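Local coordinates for protein translation initiation factor eIF2B subunit delta (Schizosaccharomyces pombe, PDB 5B04) that forms part of the eIF2B complex, which catalyses exchange of GDP for GTP on the gamma subunit of initiation factor eIF2, at residues S121-T133 with D388-Q400. Sequence-based numbering, arbitrary orientation.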
loop_
_atom_site.group_PDB
_atom_site.type_symbol
_atom_site.label_atom_id
_atom_site.label_comp_id
_atom_site.label_asym_id
_atom_site.label_seq_id
_atom_site.Cartn_x
_atom_site.Cartn_y
_atom_site.Cartn_z
ATOM N N SER G 121 -19.196 -4.011 6.015
ATOM C CA SER G 121 -18.778 -5.088 5.128
ATOM C C SER G 121 -18.321 -4.502 3.799
ATOM O O SER G 121 -19.058 -3.755 3.157
ATOM C CB SER G 121 -19.915 -6.089 4.910
ATOM O OG SER G 121 -19.530 -7.108 4.003
ATOM N N ILE G 122 -17.103 -4.837 3.391
ATOM C CA ILE G 122 -16.552 -4.312 2.147
ATOM C C ILE G 122 -17.144 -5.032 0.937
ATOM O O ILE G 122 -16.833 -4.700 -0.207
ATOM C CB ILE G 122 -15.016 -4.428 2.114
ATOM C CG1 ILE G 122 -14.587 -5.893 2.096
ATOM C CG2 ILE G 122 -14.402 -3.713 3.308
ATOM C CD1 ILE G 122 -13.086 -6.085 2.138
ATOM N N PHE G 123 -18.001 -6.014 1.199
ATOM C CA PHE G 123 -18.670 -6.760 0.140
ATOM C C PHE G 123 -20.178 -6.528 0.179
ATOM O O PHE G 123 -20.937 -7.192 -0.526
ATOM C CB PHE G 123 -18.371 -8.255 0.266
ATOM C CG PHE G 123 -16.922 -8.568 0.508
ATOM C CD1 PHE G 123 -15.978 -8.355 -0.482
ATOM C CD2 PHE G 123 -16.506 -9.086 1.724
ATOM C CE1 PHE G 123 -14.644 -8.643 -0.261
ATOM C CE2 PHE G 123 -15.172 -9.379 1.952
ATOM C CZ PHE G 123 -14.240 -9.158 0.957
ATOM N N SER G 124 -20.603 -5.576 1.004
ATOM C CA SER G 124 -22.022 -5.331 1.248
ATOM C C SER G 124 -22.758 -4.755 0.040
ATOM O O SER G 124 -23.976 -4.894 -0.075
ATOM C CB SER G 124 -22.192 -4.389 2.442
ATOM O OG SER G 124 -21.494 -3.173 2.235
ATOM N N HIS G 125 -22.021 -4.112 -0.858
ATOM C CA HIS G 125 -22.629 -3.418 -1.989
ATOM C C HIS G 125 -22.803 -4.317 -3.211
ATOM O O HIS G 125 -23.574 -3.999 -4.117
ATOM C CB HIS G 125 -21.794 -2.194 -2.366
ATOM C CG HIS G 125 -20.363 -2.511 -2.668
ATOM N ND1 HIS G 125 -19.377 -2.485 -1.707
ATOM C CD2 HIS G 125 -19.754 -2.864 -3.824
ATOM C CE1 HIS G 125 -18.219 -2.807 -2.258
ATOM N NE2 HIS G 125 -18.420 -3.041 -3.542
ATOM N N LEU G 126 -22.085 -5.433 -3.235
ATOM C CA LEU G 126 -22.128 -6.338 -4.377
ATOM C C LEU G 126 -23.474 -7.057 -4.474
ATOM O O LEU G 126 -23.942 -7.657 -3.505
ATOM C CB LEU G 126 -20.983 -7.349 -4.293
ATOM C CG LEU G 126 -19.581 -6.736 -4.290
ATOM C CD1 LEU G 126 -18.513 -7.804 -4.116
ATOM C CD2 LEU G 126 -19.342 -5.941 -5.564
ATOM N N ASP G 127 -24.084 -6.985 -5.654
ATOM C CA ASP G 127 -25.418 -7.535 -5.887
ATOM C C ASP G 127 -25.459 -9.050 -5.703
ATOM O O ASP G 127 -24.896 -9.798 -6.502
ATOM C CB ASP G 127 -25.898 -7.169 -7.294
ATOM C CG ASP G 127 -25.448 -5.786 -7.722
ATOM O OD1 ASP G 127 -25.453 -4.867 -6.875
ATOM O OD2 ASP G 127 -25.086 -5.618 -8.905
ATOM N N TRP G 128 -26.141 -9.493 -4.653
ATOM C CA TRP G 128 -26.204 -10.911 -4.318
ATOM C C TRP G 128 -27.538 -11.539 -4.712
ATOM O O TRP G 128 -27.694 -12.760 -4.667
ATOM C CB TRP G 128 -25.960 -11.111 -2.822
ATOM C CG TRP G 128 -26.937 -10.371 -1.962
ATOM C CD1 TRP G 128 -26.834 -9.082 -1.527
ATOM C CD2 TRP G 128 -28.170 -10.875 -1.434
ATOM N NE1 TRP G 128 -27.925 -8.752 -0.760
ATOM C CE2 TRP G 128 -28.760 -9.836 -0.687
ATOM C CE3 TRP G 128 -28.831 -12.105 -1.518
ATOM C CZ2 TRP G 128 -29.979 -9.989 -0.031
ATOM C CZ3 TRP G 128 -30.041 -12.254 -0.866
ATOM C CH2 TRP G 128 -30.602 -11.202 -0.132
ATOM N N ARG G 129 -28.498 -10.703 -5.096
ATOM C CA ARG G 129 -29.822 -11.184 -5.474
ATOM C C ARG G 129 -29.800 -11.920 -6.809
ATOM O O ARG G 129 -29.303 -11.401 -7.809
ATOM C CB ARG G 129 -30.815 -10.024 -5.536
ATOM C CG ARG G 129 -31.157 -9.432 -4.180
ATOM C CD ARG G 129 -32.149 -8.290 -4.311
ATOM N NE ARG G 129 -32.538 -7.758 -3.008
ATOM C CZ ARG G 129 -31.837 -6.856 -2.330
ATOM N NH1 ARG G 129 -30.704 -6.380 -2.831
ATOM N NH2 ARG G 129 -32.267 -6.429 -1.151
ATOM N N ARG G 130 -30.340 -13.134 -6.813
ATOM C CA ARG G 130 -30.402 -13.947 -8.022
ATOM C C ARG G 130 -31.790 -14.551 -8.208
ATOM O O ARG G 130 -32.580 -14.620 -7.267
ATOM C CB ARG G 130 -29.358 -15.067 -7.975
ATOM C CG ARG G 130 -27.915 -14.598 -7.888
ATOM C CD ARG G 130 -27.482 -13.879 -9.155
ATOM N NE ARG G 130 -26.035 -13.684 -9.199
ATOM C CZ ARG G 130 -25.405 -12.636 -8.678
ATOM N NH1 ARG G 130 -26.093 -11.681 -8.067
ATOM N NH2 ARG G 130 -24.085 -12.545 -8.764
ATOM N N ARG G 131 -32.078 -14.983 -9.431
ATOM C CA ARG G 131 -33.295 -15.735 -9.715
ATOM C C ARG G 131 -32.945 -17.118 -10.248
ATOM O O ARG G 131 -32.510 -17.262 -11.392
ATOM C CB ARG G 131 -34.258 -14.920 -10.580
ATOM C CG ARG G 131 -35.465 -15.712 -11.056
ATOM C CD ARG G 131 -36.760 -14.931 -10.893
ATOM N NE ARG G 131 -36.792 -13.728 -11.718
ATOM C CZ ARG G 131 -37.817 -12.884 -11.764
ATOM N NH1 ARG G 131 -38.900 -13.112 -11.033
ATOM N NH2 ARG G 131 -37.762 -11.811 -12.542
ATOM N N ARG G 132 -33.132 -18.135 -9.415
ATOM C CA ARG G 132 -32.759 -19.494 -9.760
ATOM C C ARG G 132 -33.827 -20.359 -10.513
ATOM O O ARG G 132 -33.554 -21.286 -11.275
ATOM C CB ARG G 132 -32.213 -20.152 -8.491
ATOM C CG ARG G 132 -30.900 -19.553 -8.006
ATOM C CD ARG G 132 -30.378 -20.274 -6.774
ATOM N NE ARG G 132 -29.156 -19.663 -6.259
ATOM C CZ ARG G 132 -28.567 -20.034 -5.127
ATOM N NH1 ARG G 132 -29.090 -21.014 -4.410
ATOM N NH2 ARG G 132 -27.458 -19.435 -4.717
ATOM N N THR G 133 -35.072 -19.961 -10.276
ATOM C CA THR G 133 -36.214 -20.570 -10.953
ATOM C C THR G 133 -37.169 -19.603 -11.644
ATOM O O THR G 133 -37.072 -18.392 -11.463
ATOM C CB THR G 133 -36.967 -21.288 -9.818
ATOM O OG1 THR G 133 -37.469 -20.322 -8.886
ATOM C CG2 THR G 133 -36.052 -22.267 -9.095
ATOM N N ASP G 388 -9.807 -0.762 -8.182
ATOM C CA ASP G 388 -9.642 -1.982 -7.402
ATOM C C ASP G 388 -10.606 -3.059 -7.885
ATOM O O ASP G 388 -11.503 -2.788 -8.682
ATOM C CB ASP G 388 -9.850 -1.709 -5.910
ATOM C CG ASP G 388 -11.264 -1.271 -5.589
ATOM O OD1 ASP G 388 -11.874 -0.574 -6.425
ATOM O OD2 ASP G 388 -11.765 -1.623 -4.500
ATOM N N SER G 389 -10.417 -4.279 -7.397
ATOM C CA SER G 389 -11.213 -5.412 -7.850
ATOM C C SER G 389 -12.519 -5.550 -7.072
ATOM O O SER G 389 -13.258 -6.515 -7.261
ATOM C CB SER G 389 -10.403 -6.705 -7.730
ATOM O OG SER G 389 -9.122 -6.563 -8.318
ATOM N N LEU G 390 -12.808 -4.582 -6.208
ATOM C CA LEU G 390 -13.924 -4.719 -5.277
ATOM C C LEU G 390 -15.151 -3.871 -5.613
ATOM O O LEU G 390 -16.264 -4.216 -5.218
ATOM C CB LEU G 390 -13.457 -4.391 -3.858
ATOM C CG LEU G 390 -12.721 -5.529 -3.149
ATOM C CD1 LEU G 390 -12.339 -5.125 -1.739
ATOM C CD2 LEU G 390 -13.580 -6.781 -3.133
ATOM N N VAL G 391 -14.960 -2.769 -6.328
ATOM C CA VAL G 391 -16.085 -1.895 -6.650
ATOM C C VAL G 391 -17.008 -2.542 -7.686
ATOM O O VAL G 391 -18.227 -2.569 -7.509
ATOM C CB VAL G 391 -15.609 -0.511 -7.155
ATOM C CG1 VAL G 391 -14.510 -0.653 -8.198
ATOM C CG2 VAL G 391 -16.782 0.296 -7.697
ATOM N N TYR G 392 -16.425 -3.072 -8.757
ATOM C CA TYR G 392 -17.189 -3.780 -9.776
ATOM C C TYR G 392 -16.769 -5.242 -9.839
ATOM O O TYR G 392 -15.664 -5.562 -10.278
ATOM C CB TYR G 392 -17.011 -3.127 -11.148
ATOM C CG TYR G 392 -17.803 -1.855 -11.343
ATOM C CD1 TYR G 392 -19.123 -1.896 -11.774
ATOM C CD2 TYR G 392 -17.228 -0.612 -11.112
ATOM C CE1 TYR G 392 -19.851 -0.735 -11.960
ATOM C CE2 TYR G 392 -17.949 0.555 -11.294
ATOM C CZ TYR G 392 -19.259 0.487 -11.720
ATOM O OH TYR G 392 -19.980 1.645 -11.904
ATOM N N ASN G 393 -17.656 -6.126 -9.400
ATOM C CA ASN G 393 -17.388 -7.556 -9.430
ATOM C C ASN G 393 -18.690 -8.348 -9.417
ATOM O O ASN G 393 -19.776 -7.769 -9.412
ATOM C CB ASN G 393 -16.502 -7.961 -8.249
ATOM C CG ASN G 393 -15.618 -9.154 -8.565
ATOM O OD1 ASN G 393 -16.057 -10.120 -9.187
ATOM N ND2 ASN G 393 -14.362 -9.088 -8.137
ATOM N N GLU G 394 -18.580 -9.672 -9.416
ATOM C CA GLU G 394 -19.757 -10.531 -9.410
ATOM C C GLU G 394 -19.647 -11.601 -8.333
ATOM O O GLU G 394 -18.712 -12.402 -8.332
ATOM C CB GLU G 394 -19.955 -11.178 -10.782
ATOM C CG GLU G 394 -21.252 -11.959 -10.916
ATOM C CD GLU G 394 -21.404 -12.605 -12.279
ATOM O OE1 GLU G 394 -20.879 -12.049 -13.265
ATOM O OE2 GLU G 394 -22.052 -13.671 -12.363
ATOM N N LEU G 395 -20.608 -11.610 -7.416
ATOM C CA LEU G 395 -20.609 -12.570 -6.322
ATOM C C LEU G 395 -21.006 -13.965 -6.781
ATOM O O LEU G 395 -22.003 -14.143 -7.481
ATOM C CB LEU G 395 -21.551 -12.113 -5.206
ATOM C CG LEU G 395 -21.062 -10.949 -4.348
ATOM C CD1 LEU G 395 -22.018 -10.694 -3.192
ATOM C CD2 LEU G 395 -19.665 -11.231 -3.840
ATOM N N ALA G 396 -20.211 -14.950 -6.382
ATOM C CA ALA G 396 -20.551 -16.350 -6.592
ATOM C C ALA G 396 -21.099 -16.922 -5.289
ATOM O O ALA G 396 -20.693 -16.487 -4.210
ATOM C CB ALA G 396 -19.334 -17.135 -7.063
ATOM N N PRO G 397 -22.034 -17.882 -5.384
ATOM C CA PRO G 397 -22.638 -18.523 -4.209
ATOM C C PRO G 397 -21.602 -18.990 -3.189
ATOM O O PRO G 397 -20.659 -19.696 -3.545
ATOM C CB PRO G 397 -23.383 -19.715 -4.811
ATOM C CG PRO G 397 -23.759 -19.252 -6.172
ATOM C CD PRO G 397 -22.622 -18.383 -6.641
ATOM N N GLY G 398 -21.780 -18.585 -1.936
ATOM C CA GLY G 398 -20.840 -18.920 -0.882
ATOM C C GLY G 398 -20.810 -20.403 -0.568
ATOM O O GLY G 398 -19.825 -20.913 -0.036
ATOM N N ASP G 399 -21.894 -21.095 -0.904
ATOM C CA ASP G 399 -22.007 -22.525 -0.643
ATOM C C ASP G 399 -21.056 -23.339 -1.518
ATOM O O ASP G 399 -20.749 -24.490 -1.210
ATOM C CB ASP G 399 -23.448 -22.991 -0.856
ATOM C CG ASP G 399 -24.437 -22.241 0.013
ATOM O OD1 ASP G 399 -24.053 -21.819 1.125
ATOM O OD2 ASP G 399 -25.599 -22.073 -0.413
ATOM N N GLN G 400 -20.597 -22.735 -2.610
ATOM C CA GLN G 400 -19.631 -23.374 -3.499
ATOM C C GLN G 400 -18.314 -23.651 -2.780
ATOM O O GLN G 400 -17.587 -24.582 -3.125
ATOM C CB GLN G 400 -19.381 -22.502 -4.730
ATOM C CG GLN G 400 -20.262 -22.832 -5.924
ATOM C CD GLN G 400 -19.910 -24.165 -6.556
ATOM O OE1 GLN G 400 -18.974 -24.259 -7.350
ATOM N NE2 GLN G 400 -20.659 -25.203 -6.206
#
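H125 makes the one hydrogen bond between 121-133 and 388-400: its NE2 donates to L390 O over 3.0 Å, nearly straight at 166°. The acceptor lies close to the imidazole plane, whereas the donor stands above the plane of the L390 carbonyl. With chi1 at 56°, the ring of H125 is set between its own backbone N and carbonyl carbon, and this swings NE2 round to the L390 carbonyl.

The rest of this first shell is mostly apolar. L126 and L395 cross at about a right angle: CB of L126 lies 3.6 Å from CG of L395, CD1 of L126 3.6 Å from CD2 of L395, while L126 CD2 turns to the L390 carbonyl. L390 splits its methyls, CD2 meeting the edge of the F123 ring at CE1 (3.6 Å) and CD1 facing CD1 of I122.

R130 reaches 388-400 with NH2, 3.6 Å from CG of E394; its approach to L395 O is too poorly angled to count as a hydrogen bond. A bend at chi2 (-67°) folds the chain back, and NH1 donates to D127 O (2.7 Å) and R129 O, both near the guanidinium plane. A methionine in place of R130 would probably leave these two carbonyls without their donor and the backbone from D127 to R130 freer to move. The carboxylate of E394 has its salt bridge with R205.

Behind the contact, N393 braces its own loop: ND2 binds S389 O (2.9 Å) and OD1 accepts from E394 N.

Segment 121-133, an irregular lead-in to helix 143-154, thus packs over the short, weakly bonded strand 395-396, outermost within this chain in the antiparallel sheet; F123 and L395 both rest on L428 of neighbouring strand 425-435, while an eIF2B beta subunit packs against I122, F123 and L390.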